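Side-chain contacts in coat protein (Papaya mosaic virus, PDB 4DOX), which forms the helical protein coat of a flexible filamentous plant virus and probably packages its RNA genome: residues A[60-65]-A[80-85]; A[66-71]-A[116-121]. All blocks are in the same frame, centred on the assembly; numbering follows the deposited sequence.

Contact 1: A[60-65]-A[80-85]; sequences ALELVN and GPSSIP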
ATOM      1  N   ALA A  60       2.870  10.240  -2.020  1.00 27.47           N
ATOM      2  CA  ALA A  60       2.117   9.000  -2.097  1.00 27.21           C
ATOM      3  C   ALA A  60       1.396   8.769  -0.797  1.00 27.49           C
ATOM      4  O   ALA A  60       0.223   8.393  -0.800  1.00 28.16           O
ATOM      5  CB  ALA A  60       3.019   7.835  -2.382  1.00 26.67           C
ATOM      6  N   LEU A  61       2.080   8.989   0.329  1.00 28.21           N
ATOM      7  CA  LEU A  61       1.442   8.728   1.652  1.00 28.31           C
ATOM      8  C   LEU A  61       0.161   9.515   1.898  1.00 28.28           C
ATOM      9  O   LEU A  61      -0.649   9.147   2.749  1.00 28.24           O
ATOM     10  CB  LEU A  61       2.386   9.016   2.807  1.00 28.89           C
ATOM     11  CG  LEU A  61       3.124   7.886   3.516  1.00 28.56           C
ATOM     12  CD1 LEU A  61       2.510   6.564   3.288  1.00 26.67           C
ATOM     13  CD2 LEU A  61       4.516   7.903   3.015  1.00 29.04           C
ATOM     14  N   GLU A  62       0.005  10.617   1.172  1.00 28.34           N
ATOM     15  CA  GLU A  62      -1.200  11.411   1.283  1.00 28.84           C
ATOM     16  C   GLU A  62      -2.393  10.653   0.738  1.00 27.47           C
ATOM     17  O   GLU A  62      -3.482  10.727   1.301  1.00 27.34           O
ATOM     18  CB  GLU A  62      -1.040  12.725   0.555  1.00 30.01           C
ATOM     19  CG  GLU A  62      -0.042  13.646   1.216  1.00 34.35           C
ATOM     20  CD  GLU A  62       0.196  14.885   0.396  1.00 38.17           C
ATOM     21  OE1 GLU A  62      -0.772  15.431  -0.172  1.00 37.42           O
ATOM     22  OE2 GLU A  62       1.366  15.310   0.325  1.00 42.97           O
ATOM     23  N   LEU A  63      -2.172   9.904  -0.343  1.00 26.23           N
ATOM     24  CA  LEU A  63      -3.221   9.081  -0.922  1.00 24.94           C
ATOM     25  C   LEU A  63      -3.467   7.895  -0.001  1.00 24.76           C
ATOM     26  O   LEU A  63      -4.636   7.530   0.264  1.00 25.73           O
ATOM     27  CB  LEU A  63      -2.856   8.621  -2.332  1.00 24.22           C
ATOM     28  CG  LEU A  63      -3.729   7.570  -3.025  1.00 22.17           C
ATOM     29  CD1 LEU A  63      -5.120   8.065  -3.273  1.00 18.68           C
ATOM     30  CD2 LEU A  63      -3.099   7.254  -4.318  1.00 22.30           C
ATOM     31  N   VAL A  64      -2.376   7.328   0.515  1.00 23.62           N
ATOM     32  CA  VAL A  64      -2.480   6.227   1.485  1.00 22.94           C
ATOM     33  C   VAL A  64      -3.312   6.597   2.707  1.00 23.31           C
ATOM     34  O   VAL A  64      -4.173   5.820   3.144  1.00 23.85           O
ATOM     35  CB  VAL A  64      -1.099   5.707   1.919  1.00 22.83           C
ATOM     36  CG1 VAL A  64      -1.264   4.501   2.801  1.00 21.57           C
ATOM     37  CG2 VAL A  64      -0.249   5.402   0.666  1.00 20.06           C
ATOM     38  N   ASN A  65      -3.056   7.776   3.262  1.00 23.04           N
ATOM     39  CA  ASN A  65      -3.848   8.265   4.357  1.00 23.64           C
ATOM     40  C   ASN A  65      -5.313   8.307   3.980  1.00 24.33           C
ATOM     41  O   ASN A  65      -6.170   7.917   4.751  1.00 24.93           O
ATOM     42  CB  ASN A  65      -3.414   9.681   4.720  1.00 24.39           C
ATOM     43  CG  ASN A  65      -3.967  10.147   6.091  1.00 24.04           C
ATOM     44  OD1 ASN A  65      -3.763   9.496   7.139  1.00 25.10           O
ATOM     45  ND2 ASN A  65      -4.640  11.285   6.082  1.00 20.82           N
ATOM     46  N   GLY A  80     -10.583  15.508  -2.792  1.00 35.14           N
ATOM     47  CA  GLY A  80      -9.688  16.417  -2.099  1.00 35.55           C
ATOM     48  C   GLY A  80      -8.311  16.628  -2.728  1.00 35.74           C
ATOM     49  O   GLY A  80      -7.851  15.824  -3.566  1.00 34.65           O
ATOM     50  N   PRO A  81      -7.647  17.728  -2.327  1.00 36.38           N
ATOM     51  CA  PRO A  81      -6.356  18.150  -2.882  1.00 36.99           C
ATOM     52  C   PRO A  81      -5.188  17.360  -2.279  1.00 36.38           C
ATOM     53  O   PRO A  81      -5.345  16.743  -1.225  1.00 36.34           O
ATOM     54  CB  PRO A  81      -6.253  19.614  -2.437  1.00 37.68           C
ATOM     55  CG  PRO A  81      -6.997  19.608  -1.088  1.00 37.65           C
ATOM     56  CD  PRO A  81      -8.148  18.657  -1.287  1.00 36.29           C
ATOM     57  N   SER A  82      -4.028  17.393  -2.932  1.00 36.12           N
ATOM     58  CA  SER A  82      -2.810  16.919  -2.302  1.00 36.09           C
ATOM     59  C   SER A  82      -1.994  18.141  -1.927  1.00 37.73           C
ATOM     60  O   SER A  82      -2.420  19.253  -2.215  1.00 39.11           O
ATOM     61  CB  SER A  82      -2.000  16.042  -3.248  1.00 35.30           C
ATOM     62  OG  SER A  82      -1.184  16.848  -4.060  1.00 35.80           O
ATOM     63  N   SER A  83      -0.812  17.939  -1.336  1.00 37.69           N
ATOM     64  CA  SER A  83       0.077  19.036  -1.013  1.00 39.02           C
ATOM     65  C   SER A  83       0.721  19.710  -2.233  1.00 41.41           C
ATOM     66  O   SER A  83       1.383  20.749  -2.066  1.00 43.69           O
ATOM     67  CB  SER A  83       1.130  18.614   0.006  1.00 38.36           C
ATOM     68  OG  SER A  83       2.070  17.723  -0.553  1.00 36.51           O
ATOM     69  N   ILE A  84       0.525  19.162  -3.438  1.00 42.10           N
ATOM     70  CA  ILE A  84       1.067  19.773  -4.685  1.00 45.00           C
ATOM     71  C   ILE A  84      -0.077  20.467  -5.445  1.00 47.61           C
ATOM     72  O   ILE A  84      -1.128  19.852  -5.698  1.00 46.52           O
ATOM     73  CB  ILE A  84       1.839  18.740  -5.655  1.00 44.53           C
ATOM     74  CG1 ILE A  84       2.901  17.889  -4.944  1.00 41.62           C
ATOM     75  CG2 ILE A  84       2.452  19.446  -6.866  1.00 45.59           C
ATOM     76  CD1 ILE A  84       3.931  18.689  -4.180  1.00 42.72           C
ATOM     77  N   PRO A  85       0.106  21.756  -5.803  1.00 51.42           N
ATOM     78  CA  PRO A  85      -1.066  22.422  -6.390  1.00 53.28           C
ATOM     79  C   PRO A  85      -1.305  21.895  -7.777  1.00 54.91           C
ATOM     80  O   PRO A  85      -0.347  21.562  -8.517  1.00 55.96           O
ATOM     81  CB  PRO A  85      -0.655  23.904  -6.449  1.00 55.23           C
ATOM     82  CG  PRO A  85       0.600  24.030  -5.559  1.00 54.82           C
ATOM     83  CD  PRO A  85       1.265  22.673  -5.707  1.00 53.36           C
TER

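Contact 2: A[66-71]-A[116-121]; sequences FCYDNG and NLRTDK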
ATOM      1  N   PHE A  66      -5.612   8.794   2.780  1.00 25.23           N
ATOM      2  CA  PHE A  66      -7.000   8.994   2.393  1.00 25.54           C
ATOM      3  C   PHE A  66      -7.674   7.630   2.407  1.00 26.18           C
ATOM      4  O   PHE A  66      -8.803   7.505   2.884  1.00 26.86           O
ATOM      5  CB  PHE A  66      -7.125   9.625   0.999  1.00 25.13           C
ATOM      6  CG  PHE A  66      -8.539   9.631   0.495  1.00 24.56           C
ATOM      7  CD1 PHE A  66      -9.377  10.714   0.744  1.00 23.50           C
ATOM      8  CD2 PHE A  66      -9.064   8.514  -0.164  1.00 22.17           C
ATOM      9  CE1 PHE A  66     -10.712  10.686   0.311  1.00 23.70           C
ATOM     10  CE2 PHE A  66     -10.375   8.486  -0.602  1.00 21.61           C
ATOM     11  CZ  PHE A  66     -11.210   9.554  -0.350  1.00 22.30           C
ATOM     12  N   CYS A  67      -6.957   6.612   1.905  1.00 25.92           N
ATOM     13  CA  CYS A  67      -7.478   5.230   1.819  1.00 26.71           C
ATOM     14  C   CYS A  67      -7.599   4.548   3.166  1.00 27.62           C
ATOM     15  O   CYS A  67      -8.517   3.722   3.369  1.00 28.65           O
ATOM     16  CB  CYS A  67      -6.652   4.394   0.860  1.00 25.48           C
ATOM     17  SG  CYS A  67      -6.945   4.974  -0.836  1.00 29.06           S
ATOM     18  N   TYR A  68      -6.708   4.930   4.093  1.00 27.30           N
ATOM     19  CA  TYR A  68      -6.802   4.516   5.493  1.00 27.95           C
ATOM     20  C   TYR A  68      -8.182   4.825   6.092  1.00 29.18           C
ATOM     21  O   TYR A  68      -8.706   3.996   6.862  1.00 30.05           O
ATOM     22  CB  TYR A  68      -5.688   5.157   6.317  1.00 27.95           C
ATOM     23  CG  TYR A  68      -5.612   4.723   7.766  1.00 28.16           C
ATOM     24  CD1 TYR A  68      -4.779   3.663   8.146  1.00 28.94           C
ATOM     25  CD2 TYR A  68      -6.334   5.397   8.754  1.00 27.39           C
ATOM     26  CE1 TYR A  68      -4.666   3.268   9.487  1.00 31.71           C
ATOM     27  CE2 TYR A  68      -6.249   5.029  10.090  1.00 30.50           C
ATOM     28  CZ  TYR A  68      -5.413   3.958  10.484  1.00 34.43           C
ATOM     29  OH  TYR A  68      -5.330   3.560  11.846  1.00 32.97           O
ATOM     30  N   ASP A  69      -8.780   5.979   5.726  1.00 28.99           N
ATOM     31  CA  ASP A  69     -10.145   6.350   6.217  1.00 29.83           C
ATOM     32  C   ASP A  69     -11.249   5.805   5.295  1.00 30.18           C
ATOM     33  O   ASP A  69     -12.242   5.228   5.747  1.00 30.18           O
ATOM     34  CB  ASP A  69     -10.293   7.869   6.479  1.00 28.37           C
ATOM     35  CG  ASP A  69      -9.309   8.388   7.565  1.00 31.42           C
ATOM     36  OD1 ASP A  69      -9.337   7.837   8.700  1.00 32.49           O
ATOM     37  OD2 ASP A  69      -8.477   9.327   7.290  1.00 29.87           O
ATOM     38  N   ASN A  70     -11.030   5.948   3.992  1.00 30.52           N
ATOM     39  CA  ASN A  70     -12.115   5.801   3.018  1.00 31.16           C
ATOM     40  C   ASN A  70     -12.188   4.482   2.233  1.00 31.66           C
ATOM     41  O   ASN A  70     -13.171   4.242   1.574  1.00 32.02           O
ATOM     42  CB  ASN A  70     -12.102   6.993   2.069  1.00 31.22           C
ATOM     43  CG  ASN A  70     -12.315   8.332   2.802  1.00 31.58           C
ATOM     44  OD1 ASN A  70     -13.418   8.628   3.263  1.00 33.35           O
ATOM     45  ND2 ASN A  70     -11.257   9.134   2.905  1.00 30.45           N
ATOM     46  N   GLY A  71     -11.177   3.614   2.327  1.00 31.71           N
ATOM     47  CA  GLY A  71     -11.143   2.427   1.483  1.00 32.15           C
ATOM     48  C   GLY A  71     -10.187   2.597   0.317  1.00 31.92           C
ATOM     49  O   GLY A  71      -9.848   3.711  -0.059  1.00 31.95           O
ATOM     50  N   ASN A 116       2.363   3.327  11.506  1.00 33.08           N
ATOM     51  CA  ASN A 116       3.105   4.123  12.482  1.00 34.92           C
ATOM     52  C   ASN A 116       2.530   5.503  12.625  1.00 35.03           C
ATOM     53  O   ASN A 116       2.608   6.108  13.684  1.00 36.25           O
ATOM     54  CB  ASN A 116       4.582   4.244  12.103  1.00 35.43           C
ATOM     55  CG  ASN A 116       5.418   3.098  12.631  1.00 37.00           C
ATOM     56  OD1 ASN A 116       4.935   1.948  12.753  1.00 37.43           O
ATOM     57  ND2 ASN A 116       6.681   3.396  12.943  1.00 36.42           N
ATOM     58  N   LEU A 117       1.944   6.004  11.548  1.00 34.26           N
ATOM     59  CA  LEU A 117       1.438   7.364  11.563  1.00 34.66           C
ATOM     60  C   LEU A 117       0.106   7.551  12.299  1.00 35.40           C
ATOM     61  O   LEU A 117      -0.113   8.593  12.920  1.00 36.69           O
ATOM     62  CB  LEU A 117       1.355   7.907  10.143  1.00 33.18           C
ATOM     63  CG  LEU A 117       2.752   8.231   9.633  1.00 33.10           C
ATOM     64  CD1 LEU A 117       2.706   8.403   8.137  1.00 32.45           C
ATOM     65  CD2 LEU A 117       3.235   9.479  10.312  1.00 33.52           C
ATOM     66  N   ARG A 118      -0.763   6.542  12.249  1.00 34.80           N
ATOM     67  CA  ARG A 118      -2.111   6.686  12.757  1.00 34.83           C
ATOM     68  C   ARG A 118      -2.417   5.817  13.980  1.00 36.20           C
ATOM     69  O   ARG A 118      -3.246   6.221  14.807  1.00 37.78           O
ATOM     70  CB  ARG A 118      -3.114   6.393  11.650  1.00 34.07           C
ATOM     71  CG  ARG A 118      -2.908   7.206  10.362  1.00 33.25           C
ATOM     72  CD  ARG A 118      -3.675   8.474  10.378  1.00 32.97           C
ATOM     73  NE  ARG A 118      -5.075   8.264  10.777  1.00 31.81           N
ATOM     74  CZ  ARG A 118      -6.134   8.494   9.998  1.00 30.14           C
ATOM     75  NH1 ARG A 118      -5.982   8.953   8.748  1.00 25.57           N
ATOM     76  NH2 ARG A 118      -7.361   8.264  10.479  1.00 30.44           N
ATOM     77  N   THR A 119      -1.779   4.653  14.105  1.00 35.83           N
ATOM     78  CA  THR A 119      -2.057   3.729  15.207  1.00 37.59           C
ATOM     79  C   THR A 119      -1.828   4.346  16.615  1.00 40.75           C
ATOM     80  O   THR A 119      -0.812   5.019  16.849  1.00 41.14           O
ATOM     81  CB  THR A 119      -1.248   2.468  15.043  1.00 37.11           C
ATOM     82  OG1 THR A 119      -1.557   1.913  13.770  1.00 34.59           O
ATOM     83  CG2 THR A 119      -1.539   1.450  16.137  1.00 37.56           C
ATOM     84  N   ASP A 120      -2.799   4.120  17.517  1.00 43.03           N
ATOM     85  CA  ASP A 120      -2.906   4.762  18.854  1.00 46.07           C
ATOM     86  C   ASP A 120      -2.895   6.312  18.836  1.00 46.70           C
ATOM     87  O   ASP A 120      -2.719   6.937  19.890  1.00 48.09           O
ATOM     88  CB  ASP A 120      -1.865   4.205  19.862  1.00 47.51           C
ATOM     89  CG  ASP A 120      -1.889   2.679  19.973  1.00 48.34           C
ATOM     90  OD1 ASP A 120      -2.951   2.054  19.770  1.00 46.63           O
ATOM     91  OD2 ASP A 120      -0.828   2.099  20.282  1.00 51.42           O
ATOM     92  N   LYS A 121      -3.108   6.909  17.654  1.00 46.14           N
ATOM     93  CA  LYS A 121      -3.244   8.371  17.493  1.00 46.94           C
ATOM     94  C   LYS A 121      -4.562   8.844  16.872  1.00 46.15           C
ATOM     95  O   LYS A 121      -5.260   9.626  17.505  1.00 47.31           O
ATOM     96  CB  LYS A 121      -2.072   8.958  16.722  1.00 47.09           C
ATOM     97  CG  LYS A 121      -0.779   8.938  17.494  1.00 50.53           C
ATOM     98  CD  LYS A 121       0.393   9.106  16.531  1.00 54.04           C
ATOM     99  CE  LYS A 121       1.653   8.480  17.130  1.00 59.99           C
ATOM    100  NZ  LYS A 121       2.551   9.461  17.820  1.00 64.23           N
TER
HETATM  101  O   HOH W   1      -4.036   1.534  12.409  1.00 14.34           O

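Contact 1: A[60-65]-A[80-85]
Glu-62 reaches out from helix 56-70 and closes its carboxylate on the backbone and side chain of Ser-83. Its OE1 accepts the backbone N-H of Ser-83 (OE1 to N 2.8 Å, 151° at the hydrogen), while OE2 takes the hydroxyl hydrogen of the same residue at 2.7 Å from OG. Both oxygens use their syn lone pairs, so the two bonds run side by side and fix the rotation of the carboxylate. Glutamate suits the place because its chain, extended beyond CG (chi2 174°), spans a gap that leaves the nearest CA atoms, those of Glu-62 and Ser-82, 6.8 Å apart. At Ser-83, chi1 of 70° turns OG to the same side as its own N-H, which lets one small residue offer two donors. The receiving loop is shaped by an ST turn: OG of Ser-82 accepts from N of Ile-84 at 2.9 Å, and this OG also hydrogen-bonds to the backbone O of Ile-87. The tight part is the two-bond grip, with CB of Ser-82 beside OE1 of Glu-62 (3.4 Å) and Leu-89 of helix 89-98 touching both residues. Ser-83 itself is exposed, and the loop around it lies at the surface.

Contact 2: A[66-71]-A[116-121]
OD1 of Asp-69 is gripped twice, by NH2 of Arg-118 at 2.7 Å across the contact and by the backbone N-H of Ala-125. The other oxygen, OD2, receives NH1 of Arg-118 at 2.9 Å in a nearly straight bond (171°), so the arginine meets the carboxylate end-on with a nitrogen for each oxygen. The pairing is twisted: the two planes stand 40° apart, and while OD2 lies in the guanidinium plane, OD1 is tilted out of it. Tyr-68 leans over one guanidinium face with its CD2-CE2 edge, CD2 3.3 Å from CZ of Arg-118, but the planes are far from parallel and do not stack; CG of Arg-118 makes a CH-pi contact with the ring. Arginine suits the place because its long chain, bent at chi2 and chi3, can cross the ring and still bring a flat cationic end to the carboxylate. A water bridges OH of Tyr-68 and OG1 of Thr-119; OG1 of Thr-119 also hydrogen-bonds to the backbone O of Trp-115. The contact ties together the C-terminal ends of helices 56-70 and 111-118. Buried Arg-118 is paired with Asp-69 and also donates to the side chain of Asn-65 and the backbone O of Met-122, which probably favours the ionised form of both partners.

Helix 56-70 serves both contacts, but contact 1 lies at the surface and contact 2 is largely buried. Contact 1 joins the middle of the helix to the loop leading to helix 89-98, using a carboxylate against neutral donors. Contact 2 joins the helix's last turns to the end of helix 111-118 and pairs opposite charges beside an aromatic ring that leans on the guanidinium, burying nearly twice the area (199 against 109 Å²). A bond from NH1 of Arg-118 to OD1 of Asn-65 probably connects them, bringing the arginine of contact 2 onto segment 60-65. One helix thus presents an acidic side chain to a surface loop and another to a buried arginine.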